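Local atomic coordinates of sterol carrier protein 2 (PDB entry 2CX7), a protein that probably binds sterols or related lipids and carries them between membranes, as members of the SCP-2 sterol transfer family do. Residues A36-P41 against E77-T82; A50-L55 against A70-V75; E20-A25 against Q120-V125; F45-A50 against A65-A70. All coordinates share one frame; numbering follows the deposited sequence.

Contact 1 of 4, residues A36-P41 against E77-T82; sequences AVRPDP and EADLAT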
# COMPACT_ATOMS: atom_id res chain seq x y z
N ALA A 36 -1.47 -5.94 1.79
CA ALA A 36 -1.28 -7.35 2.10
C ALA A 36 -1.16 -8.29 0.90
O ALA A 36 -1.91 -8.19 -0.07
CB ALA A 36 -2.41 -7.81 3.00
N VAL A 37 -0.20 -9.21 1.02
CA VAL A 37 0.07 -10.24 0.02
C VAL A 37 -0.49 -11.55 0.58
O VAL A 37 -0.16 -11.93 1.70
CB VAL A 37 1.60 -10.43 -0.22
CG1 VAL A 37 1.85 -11.57 -1.21
CG2 VAL A 37 2.21 -9.14 -0.74
N ARG A 38 -1.34 -12.22 -0.20
CA ARG A 38 -1.94 -13.49 0.22
C ARG A 38 -0.85 -14.55 0.32
O ARG A 38 0.21 -14.42 -0.31
CB ARG A 38 -2.97 -13.93 -0.81
CG ARG A 38 -4.13 -12.96 -1.00
CD ARG A 38 -5.19 -13.53 -1.94
NE ARG A 38 -6.36 -12.65 -1.99
CZ ARG A 38 -6.76 -11.99 -3.07
NH1 ARG A 38 -6.08 -12.10 -4.22
NH2 ARG A 38 -7.82 -11.20 -2.99
N PRO A 39 -1.07 -15.61 1.13
CA PRO A 39 -0.08 -16.68 1.27
C PRO A 39 0.38 -17.17 -0.10
O PRO A 39 -0.44 -17.45 -0.99
CB PRO A 39 -0.84 -17.74 2.04
CG PRO A 39 -1.69 -16.90 2.97
CD PRO A 39 -2.23 -15.85 2.01
N ASP A 40 1.70 -17.31 -0.24
CA ASP A 40 2.32 -17.73 -1.48
C ASP A 40 3.63 -18.46 -1.14
O ASP A 40 4.71 -17.86 -1.17
CB ASP A 40 2.64 -16.49 -2.33
CG ASP A 40 3.05 -16.82 -3.75
OD1 ASP A 40 3.38 -17.99 -4.04
OD2 ASP A 40 3.06 -15.89 -4.60
N PRO A 41 3.54 -19.74 -0.77
CA PRO A 41 4.72 -20.54 -0.42
C PRO A 41 5.82 -20.51 -1.50
O PRO A 41 7.01 -20.41 -1.19
CB PRO A 41 4.15 -21.94 -0.23
CG PRO A 41 2.76 -21.67 0.27
CD PRO A 41 2.30 -20.52 -0.59
N GLU A 77 -5.80 -6.31 0.06
CA GLU A 77 -5.14 -7.59 -0.14
C GLU A 77 -5.10 -8.01 -1.61
O GLU A 77 -6.02 -7.68 -2.38
CB GLU A 77 -5.88 -8.64 0.69
CG GLU A 77 -5.53 -10.08 0.43
CD GLU A 77 -6.52 -11.02 1.11
OE1 GLU A 77 -6.53 -11.06 2.35
OE2 GLU A 77 -7.29 -11.70 0.39
N ALA A 78 -4.08 -8.77 -1.98
CA ALA A 78 -3.94 -9.22 -3.36
C ALA A 78 -2.88 -10.31 -3.48
O ALA A 78 -2.09 -10.53 -2.56
CB ALA A 78 -3.58 -8.04 -4.26
N ASP A 79 -2.89 -10.99 -4.62
CA ASP A 79 -1.89 -12.02 -4.91
C ASP A 79 -0.59 -11.26 -5.16
O ASP A 79 -0.62 -10.13 -5.67
CB ASP A 79 -2.25 -12.79 -6.18
CG ASP A 79 -3.23 -13.91 -5.94
OD1 ASP A 79 -3.97 -13.86 -4.94
OD2 ASP A 79 -3.27 -14.85 -6.77
N LEU A 80 0.54 -11.87 -4.83
CA LEU A 80 1.83 -11.22 -5.05
C LEU A 80 1.97 -10.69 -6.47
O LEU A 80 2.39 -9.55 -6.69
CB LEU A 80 2.98 -12.19 -4.76
CG LEU A 80 4.38 -11.63 -5.04
CD1 LEU A 80 4.58 -10.37 -4.21
CD2 LEU A 80 5.44 -12.68 -4.75
N ALA A 81 1.60 -11.52 -7.45
CA ALA A 81 1.72 -11.14 -8.85
C ALA A 81 1.00 -9.84 -9.16
O ALA A 81 1.50 -9.01 -9.93
CB ALA A 81 1.18 -12.25 -9.74
N THR A 82 -0.18 -9.67 -8.56
CA THR A 82 -0.95 -8.46 -8.76
C THR A 82 -0.21 -7.27 -8.18
O THR A 82 -0.07 -6.23 -8.84
CB THR A 82 -2.33 -8.57 -8.08
OG1 THR A 82 -3.01 -9.70 -8.63
CG2 THR A 82 -3.16 -7.32 -8.33
O HOH W 1 0.08 -14.07 -3.13

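Contact 2 of 4, residues A50-L55 against A70-V75; sequences AVVLDL and AEADFV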
# COMPACT_ATOMS: atom_id res chain seq x y z
N ALA A 50 2.76 -8.36 4.70
CA ALA A 50 2.14 -7.07 4.48
C ALA A 50 3.06 -5.93 4.85
O ALA A 50 4.04 -6.12 5.59
CB ALA A 50 0.86 -6.97 5.31
N VAL A 51 2.77 -4.76 4.32
CA VAL A 51 3.51 -3.56 4.66
C VAL A 51 2.41 -2.69 5.25
O VAL A 51 1.40 -2.43 4.59
CB VAL A 51 4.12 -2.87 3.44
CG1 VAL A 51 4.65 -1.49 3.83
CG2 VAL A 51 5.28 -3.71 2.89
N VAL A 52 2.60 -2.27 6.49
CA VAL A 52 1.61 -1.46 7.18
C VAL A 52 2.16 -0.05 7.33
O VAL A 52 3.24 0.14 7.90
CB VAL A 52 1.27 -2.09 8.55
CG1 VAL A 52 0.15 -1.31 9.23
CG2 VAL A 52 0.85 -3.55 8.36
N LEU A 53 1.42 0.91 6.79
CA LEU A 53 1.80 2.31 6.81
C LEU A 53 0.97 3.12 7.81
O LEU A 53 -0.26 3.09 7.78
CB LEU A 53 1.61 2.92 5.42
CG LEU A 53 2.20 2.16 4.23
CD1 LEU A 53 1.57 2.66 2.93
CD2 LEU A 53 3.70 2.34 4.21
N ASP A 54 1.65 3.83 8.70
CA ASP A 54 1.00 4.69 9.69
C ASP A 54 0.98 6.06 9.01
O ASP A 54 1.90 6.86 9.17
CB ASP A 54 1.83 4.74 10.97
CG ASP A 54 1.22 5.62 12.05
OD1 ASP A 54 0.11 6.16 11.84
OD2 ASP A 54 1.85 5.78 13.11
N LEU A 55 -0.06 6.31 8.22
CA LEU A 55 -0.17 7.55 7.46
C LEU A 55 -0.96 8.63 8.20
O LEU A 55 -1.95 8.33 8.85
CB LEU A 55 -0.83 7.25 6.11
CG LEU A 55 -0.15 6.16 5.27
CD1 LEU A 55 -1.01 5.79 4.09
CD2 LEU A 55 1.22 6.65 4.81
N ALA A 70 -1.97 -8.60 9.09
CA ALA A 70 -1.62 -7.29 9.62
C ALA A 70 -2.87 -6.48 9.96
O ALA A 70 -3.89 -6.58 9.28
CB ALA A 70 -0.76 -6.53 8.61
N GLU A 71 -2.77 -5.66 11.01
CA GLU A 71 -3.89 -4.83 11.44
C GLU A 71 -3.75 -3.39 10.96
O GLU A 71 -2.67 -2.81 11.01
CB GLU A 71 -3.99 -4.83 12.98
CG GLU A 71 -4.20 -6.20 13.61
CD GLU A 71 -2.99 -7.11 13.45
OE1 GLU A 71 -1.89 -6.72 13.89
OE2 GLU A 71 -3.14 -8.22 12.88
N ALA A 72 -4.86 -2.83 10.48
CA ALA A 72 -4.87 -1.45 10.00
C ALA A 72 -6.30 -0.96 9.81
O ALA A 72 -7.24 -1.76 9.81
CB ALA A 72 -4.11 -1.36 8.68
N ASP A 73 -6.46 0.35 9.66
CA ASP A 73 -7.78 0.93 9.44
C ASP A 73 -8.28 0.51 8.06
O ASP A 73 -9.48 0.31 7.85
CB ASP A 73 -7.71 2.45 9.54
CG ASP A 73 -7.42 2.92 10.94
OD1 ASP A 73 -8.16 2.49 11.87
OD2 ASP A 73 -6.48 3.71 11.13
N PHE A 74 -7.37 0.41 7.10
CA PHE A 74 -7.72 -0.02 5.76
C PHE A 74 -6.77 -1.15 5.38
O PHE A 74 -5.57 -1.07 5.63
CB PHE A 74 -7.58 1.13 4.76
CG PHE A 74 -8.56 2.24 4.98
CD1 PHE A 74 -8.30 3.24 5.90
CD2 PHE A 74 -9.76 2.28 4.26
CE1 PHE A 74 -9.22 4.27 6.12
CE2 PHE A 74 -10.68 3.30 4.46
CZ PHE A 74 -10.42 4.30 5.39
N VAL A 75 -7.33 -2.20 4.79
CA VAL A 75 -6.53 -3.33 4.37
C VAL A 75 -6.87 -3.67 2.93
O VAL A 75 -8.03 -3.91 2.59
CB VAL A 75 -6.79 -4.57 5.25
CG1 VAL A 75 -5.99 -5.76 4.74
CG2 VAL A 75 -6.39 -4.25 6.68

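Contact 3 of 4, residues E20-A25 against Q120-V125; sequences EAYRKA and QELVKV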
# COMPACT_ATOMS: atom_id res chain seq x y z
N GLU A 20 6.33 15.67 -2.28
CA GLU A 20 5.43 16.81 -2.15
C GLU A 20 4.05 16.50 -2.75
O GLU A 20 3.04 17.00 -2.27
CB GLU A 20 6.00 18.04 -2.86
CG GLU A 20 7.23 18.62 -2.21
CD GLU A 20 7.91 19.66 -3.08
OE1 GLU A 20 8.51 19.26 -4.10
OE2 GLU A 20 7.84 20.87 -2.76
N ALA A 21 4.03 15.68 -3.80
CA ALA A 21 2.77 15.31 -4.46
C ALA A 21 1.89 14.48 -3.54
O ALA A 21 0.69 14.72 -3.42
CB ALA A 21 3.06 14.54 -5.75
N TYR A 22 2.49 13.50 -2.87
CA TYR A 22 1.73 12.69 -1.94
C TYR A 22 1.30 13.54 -0.75
O TYR A 22 0.17 13.44 -0.26
CB TYR A 22 2.55 11.50 -1.43
CG TYR A 22 1.80 10.76 -0.35
CD1 TYR A 22 0.65 10.04 -0.65
CD2 TYR A 22 2.18 10.87 0.98
CE1 TYR A 22 -0.12 9.45 0.35
CE2 TYR A 22 1.43 10.30 1.99
CZ TYR A 22 0.28 9.59 1.67
OH TYR A 22 -0.48 9.04 2.68
N ARG A 23 2.22 14.38 -0.28
CA ARG A 23 1.97 15.25 0.86
C ARG A 23 0.74 16.11 0.63
O ARG A 23 -0.09 16.27 1.53
CB ARG A 23 3.20 16.13 1.12
CG ARG A 23 3.32 16.65 2.55
CD ARG A 23 4.54 17.54 2.66
NE ARG A 23 5.75 16.82 2.30
CZ ARG A 23 6.81 17.38 1.72
NH1 ARG A 23 6.79 18.67 1.43
NH2 ARG A 23 7.88 16.65 1.44
N LYS A 24 0.62 16.67 -0.57
CA LYS A 24 -0.53 17.51 -0.91
C LYS A 24 -1.81 16.68 -1.03
O LYS A 24 -2.83 17.02 -0.43
CB LYS A 24 -0.28 18.25 -2.24
CG LYS A 24 0.77 19.33 -2.17
CD LYS A 24 0.81 20.14 -3.47
CE LYS A 24 1.90 21.21 -3.43
NZ LYS A 24 3.26 20.62 -3.31
N ALA A 25 -1.73 15.58 -1.78
CA ALA A 25 -2.88 14.70 -1.99
C ALA A 25 -3.50 14.10 -0.73
O ALA A 25 -4.72 13.92 -0.65
CB ALA A 25 -2.49 13.57 -2.94
N GLN A 120 -3.41 7.18 -5.83
CA GLN A 120 -2.62 7.21 -7.05
C GLN A 120 -1.18 7.59 -6.71
O GLN A 120 -0.23 7.01 -7.24
CB GLN A 120 -3.21 8.22 -8.05
CG GLN A 120 -4.55 7.80 -8.63
CD GLN A 120 -5.20 8.90 -9.45
OE1 GLN A 120 -5.47 10.00 -8.94
NE2 GLN A 120 -5.45 8.63 -10.72
N GLU A 121 -1.01 8.56 -5.81
CA GLU A 121 0.34 8.98 -5.42
C GLU A 121 1.07 7.91 -4.61
O GLU A 121 2.27 7.69 -4.79
CB GLU A 121 0.29 10.29 -4.64
CG GLU A 121 0.01 11.54 -5.48
CD GLU A 121 1.02 11.73 -6.61
OE1 GLU A 121 2.17 11.27 -6.48
OE2 GLU A 121 0.65 12.36 -7.63
N LEU A 122 0.35 7.24 -3.70
CA LEU A 122 0.96 6.18 -2.89
C LEU A 122 1.60 5.17 -3.83
O LEU A 122 2.74 4.73 -3.62
CB LEU A 122 -0.11 5.45 -2.06
CG LEU A 122 -0.55 6.07 -0.73
CD1 LEU A 122 -1.73 5.29 -0.16
CD2 LEU A 122 0.61 6.06 0.26
N VAL A 123 0.87 4.81 -4.87
CA VAL A 123 1.35 3.84 -5.83
C VAL A 123 2.50 4.39 -6.69
O VAL A 123 3.49 3.70 -6.93
CB VAL A 123 0.20 3.34 -6.72
CG1 VAL A 123 0.73 2.49 -7.87
CG2 VAL A 123 -0.78 2.52 -5.87
N LYS A 124 2.36 5.63 -7.14
CA LYS A 124 3.41 6.24 -7.95
C LYS A 124 4.71 6.31 -7.16
O LYS A 124 5.79 6.08 -7.70
CB LYS A 124 3.01 7.65 -8.41
CG LYS A 124 1.94 7.69 -9.50
CD LYS A 124 1.66 9.13 -9.91
CE LYS A 124 0.61 9.20 -11.02
NZ LYS A 124 0.31 10.61 -11.35
N VAL A 125 4.62 6.63 -5.87
CA VAL A 125 5.81 6.71 -5.03
C VAL A 125 6.43 5.33 -4.83
O VAL A 125 7.65 5.17 -4.88
CB VAL A 125 5.50 7.35 -3.65
CG1 VAL A 125 6.68 7.17 -2.69
CG2 VAL A 125 5.20 8.84 -3.83

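Contact 4 of 4, residues F45-A50 against A65-A70; sequences FPKGVA and AVEGEA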
# COMPACT_ATOMS: atom_id res chain seq x y z
N PHE A 45 6.60 -16.64 0.91
CA PHE A 45 5.70 -15.98 1.86
C PHE A 45 4.60 -16.99 2.22
O PHE A 45 3.44 -16.76 1.92
CB PHE A 45 5.08 -14.74 1.21
CG PHE A 45 6.09 -13.67 0.86
CD1 PHE A 45 6.13 -13.13 -0.41
CD2 PHE A 45 6.98 -13.19 1.83
CE1 PHE A 45 7.05 -12.11 -0.72
CE2 PHE A 45 7.89 -12.18 1.53
CZ PHE A 45 7.92 -11.64 0.25
N PRO A 46 4.96 -18.10 2.88
CA PRO A 46 3.98 -19.12 3.25
C PRO A 46 2.80 -18.69 4.10
O PRO A 46 1.74 -19.31 4.04
CB PRO A 46 4.84 -20.19 3.94
CG PRO A 46 5.95 -19.40 4.55
CD PRO A 46 6.29 -18.41 3.45
N LYS A 47 2.97 -17.62 4.87
CA LYS A 47 1.88 -17.12 5.72
C LYS A 47 1.33 -15.80 5.23
O LYS A 47 0.46 -15.21 5.88
CB LYS A 47 2.38 -16.92 7.15
CG LYS A 47 2.96 -18.16 7.78
CD LYS A 47 3.32 -17.89 9.22
CE LYS A 47 4.00 -19.08 9.86
NZ LYS A 47 4.31 -18.78 11.28
N GLY A 48 1.83 -15.34 4.10
CA GLY A 48 1.40 -14.05 3.59
C GLY A 48 2.32 -13.02 4.21
O GLY A 48 3.12 -13.35 5.10
N VAL A 49 2.23 -11.78 3.76
CA VAL A 49 3.08 -10.72 4.29
C VAL A 49 2.38 -9.41 3.99
O VAL A 49 1.52 -9.35 3.12
CB VAL A 49 4.49 -10.71 3.64
CG1 VAL A 49 4.38 -10.48 2.15
CG2 VAL A 49 5.37 -9.64 4.29
N ALA A 50 2.76 -8.36 4.70
CA ALA A 50 2.14 -7.07 4.48
C ALA A 50 3.06 -5.93 4.85
O ALA A 50 4.04 -6.12 5.59
CB ALA A 50 0.86 -6.97 5.31
N ALA A 65 7.10 -4.11 7.82
CA ALA A 65 6.74 -5.29 7.06
C ALA A 65 6.37 -6.31 8.12
O ALA A 65 7.09 -6.48 9.12
CB ALA A 65 7.92 -5.78 6.23
N VAL A 66 5.24 -6.97 7.92
CA VAL A 66 4.79 -7.95 8.88
C VAL A 66 4.48 -9.27 8.18
O VAL A 66 3.87 -9.30 7.12
CB VAL A 66 3.53 -7.47 9.62
CG1 VAL A 66 3.04 -8.54 10.59
CG2 VAL A 66 3.84 -6.19 10.37
N GLU A 67 4.95 -10.35 8.79
CA GLU A 67 4.71 -11.68 8.28
C GLU A 67 3.31 -12.06 8.76
O GLU A 67 2.96 -11.79 9.91
CB GLU A 67 5.74 -12.65 8.84
CG GLU A 67 5.53 -14.10 8.46
CD GLU A 67 6.57 -15.00 9.08
OE1 GLU A 67 6.73 -14.97 10.32
OE2 GLU A 67 7.24 -15.74 8.33
N GLY A 68 2.51 -12.65 7.88
CA GLY A 68 1.17 -13.04 8.24
C GLY A 68 0.16 -11.91 8.17
O GLY A 68 0.35 -10.94 7.42
N GLU A 69 -0.90 -12.02 8.95
CA GLU A 69 -1.97 -11.02 8.99
C GLU A 69 -1.52 -9.72 9.64
O GLU A 69 -0.79 -9.73 10.63
CB GLU A 69 -3.17 -11.56 9.77
CG GLU A 69 -3.92 -12.67 9.06
CD GLU A 69 -4.46 -12.25 7.71
OE1 GLU A 69 -4.71 -11.03 7.51
OE2 GLU A 69 -4.64 -13.13 6.84
N ALA A 70 -1.97 -8.60 9.09
CA ALA A 70 -1.62 -7.29 9.62
C ALA A 70 -2.87 -6.48 9.96
O ALA A 70 -3.89 -6.58 9.28
CB ALA A 70 -0.76 -6.53 8.61
O HOH W 2 -2.00 -13.73 5.28

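Contact 1 of 4, residues A36-P41 against E77-T82
Arg38 lays its guanidinium over Ala78, with Ala78 CA 3.7 Å above the plane and offset toward the rim. The side chain runs extended from CG to NE, and this carries it across the end of strand 74-78. Arg38 NH1 donates to Asp79 OD1 at 2.8 Å with a fairly straight bond (161°). Asp79 OD1 lies in the guanidinium plane, whereas NH1 comes to it from above the carboxylate plane. NE pairs with Glu77 OE2; this salt bridge is less sure, because the position of OE2 is in some doubt. The two flat groups of each pair are turned almost at right angles. With an alanine in place of Arg38, Asp79 would probably lose its charged mate and Ala78 its cover. Glu103 takes NH2 as a further partner.

Backbone bonds lie beside this network. Ala78 N donates to Ala36 O at 2.9 Å, and Arg38 N to Ala78 O at 3.0 Å. Water 1 extends the join: it donates to Arg38 O and accepts from Leu80 N at the start of helix 80-86. Leu80 CB is met by Val37 CG1 at 3.8 Å and by Asp40 OD2 at 3.7 Å. Val37 and Ala78 share one face of the sheet, where Trp83 touches both, and Ala36 and Glu77 share the other. The pairing is that of two parallel neighbouring strands, 32-37 and 74-78, inside the mixed five-stranded sheet of the SCP-2 fold.

Contact 2 of 4, residues A50-L55 against A70-V75
Val52 and Ala70 make most of this contact, with Ala50 beside them. Val52 uses its two methyls separately. Val52 CG2, anti to the carbonyl carbon and beside the backbone N, is the branch that meets Ala70 CB, at 3.4 Å. That is tighter than usual for two carbons, so the methyls are pressed closely together. CG1 is anti to the backbone N (chi1 -176°). Val52 CG1 lies 3.7 Å from Glu71 O and, less closely, 4.3 Å from Ala72 CB. One valine therefore spans three consecutive residues of the facing segment.

Ala70 CB is met by two residues. Besides Val52 CG2, Ala70 CB also has Ala50 CB at 3.7 Å. Ala50 and Val52 are two apart on an extended strand, and both point toward 70-72. Ala70 and Ala72 also point their methyls at the strand, while Glu71 between them points away. The contact is made of methyl groups and one backbone carbonyl. The two backbones are too far apart to pair as strands: Ala50 CA and Ala70 CA are 6.4 Å apart.

Segment 70-73 belongs to the link from strand 59-67 to strand 74-78, and it passes over one face of the sheet. Ala72 also touches Ser32 and Ala34 of strand 32-37. Val51 and Leu53 point to the other face, where helix 6-17 packs on them through Trp8, Ala9 and Tyr12.

Contact 3 of 4, residues E20-A25 against Q120-V125
Tyr22 and Leu122 form the main apolar contact. Leu122 CD2 reaches Tyr22 CE1 at 3.5 Å and approaches the ring obliquely. Leu122 CG sits almost as near the same ring carbon. The tyrosine is swung across by its first torsion, with CG anti to the backbone N (chi1 173°). Tyr22 CB also lies 4.5 Å from Val125 CG2, a looser touch. A serine in place of Tyr22 would probably open a gap beside Leu122 and leave that side chain freer to turn.

Segments 20-25 and 120-125 run nearly antiparallel (160°), their axes approaching to 9.1 Å. Helix 20-25 is thus paired with the C-terminal helix 116-127. Both also lean on helix 6-17: Leu16 touches Tyr22, Leu122 and Val125. Tyr12 of that helix bonds through OH to Leu122 O.

The second kind of contact uses the carbon chain of a charged residue. Glu121 CB lies near the plane of the Tyr22 ring, at its edge, 4.0 Å from Tyr22 CD1. The chain then bends at chi2 (-57°). The carboxylate comes to rest against a methyl group, with Glu121 OE1 3.5 Å from Ala21 CB. One turn on, Ala25 CB meets Glu121 CG at 4.1 Å.

Contact 4 of 4, residues F45-A50 against A65-A70
Val49 has a chi1 of 61°, which sets CG1 between the backbone N and the carbonyl carbon and turns CG2 anti to the backbone N. Val49 CG2 then lies 3.2 Å from Val66 O, a close approach of a methyl to a carbonyl. The same torsion places Val49 CG1 over the centre of the Phe45 ring, 3.7 Å above its plane. The valine therefore touches the partner strand with one branch and its own preceding turn with the other.

The backbones are tied by three bonds. Ala50 and Val66 form a hydrogen-bonded antiparallel pair. Ala50 N reaches Val66 O at 2.8 Å in the carbonyl plane, and Val66 N returns the bond to Ala50 O. Val49 and Glu67 are the next, non-hydrogen-bonded pair. Beyond them Gly68 N donates to Gly48 O at 2.9 Å. This bond is straight at the hydrogen, but the donor stands well above the carbonyl plane.

Both glycines have positive phi, 89° for Gly48 and 82° for Gly68. A side chain at either would press on the preceding carbonyl oxygen. Gly68 CA also comes 3.3 Å from Lys47 O. Water 2 donates to that same oxygen and to Glu69 OE2. The Lys47 and Glu67 chains touch loosely, and their opposite charges are near but not in contact.

Phe45 to Gly48 form a type I turn that leads into strand 49-56. The whole is the open end of the antiparallel beta hairpin 49-56/59-67, where its two strands part.

In the fold
The segments of contact 3 enclose the others along the chain. Contact 1 is nested inside that span, and contacts 2 and 4 lie within contact 1 with their segments alternating. Contacts 1 and 4 each join neighbouring strands of one mixed sheet, and their centres are about 9 Å apart. Strand 32-37 lies between 49-56 and 74-78, and Val37 N probably bonds to Val49 O. The hairpin of contact 4 and the parallel pair of contact 1 are thus one continuous sheet. In contact 2 the link 70-73 packs on a face of that sheet, over strand 49-56. Contact 3 lies about 23 Å from contact 1 between centres. Leu55, in the strand of contact 2, touches its Tyr22 and Leu122, joining sheet to helices.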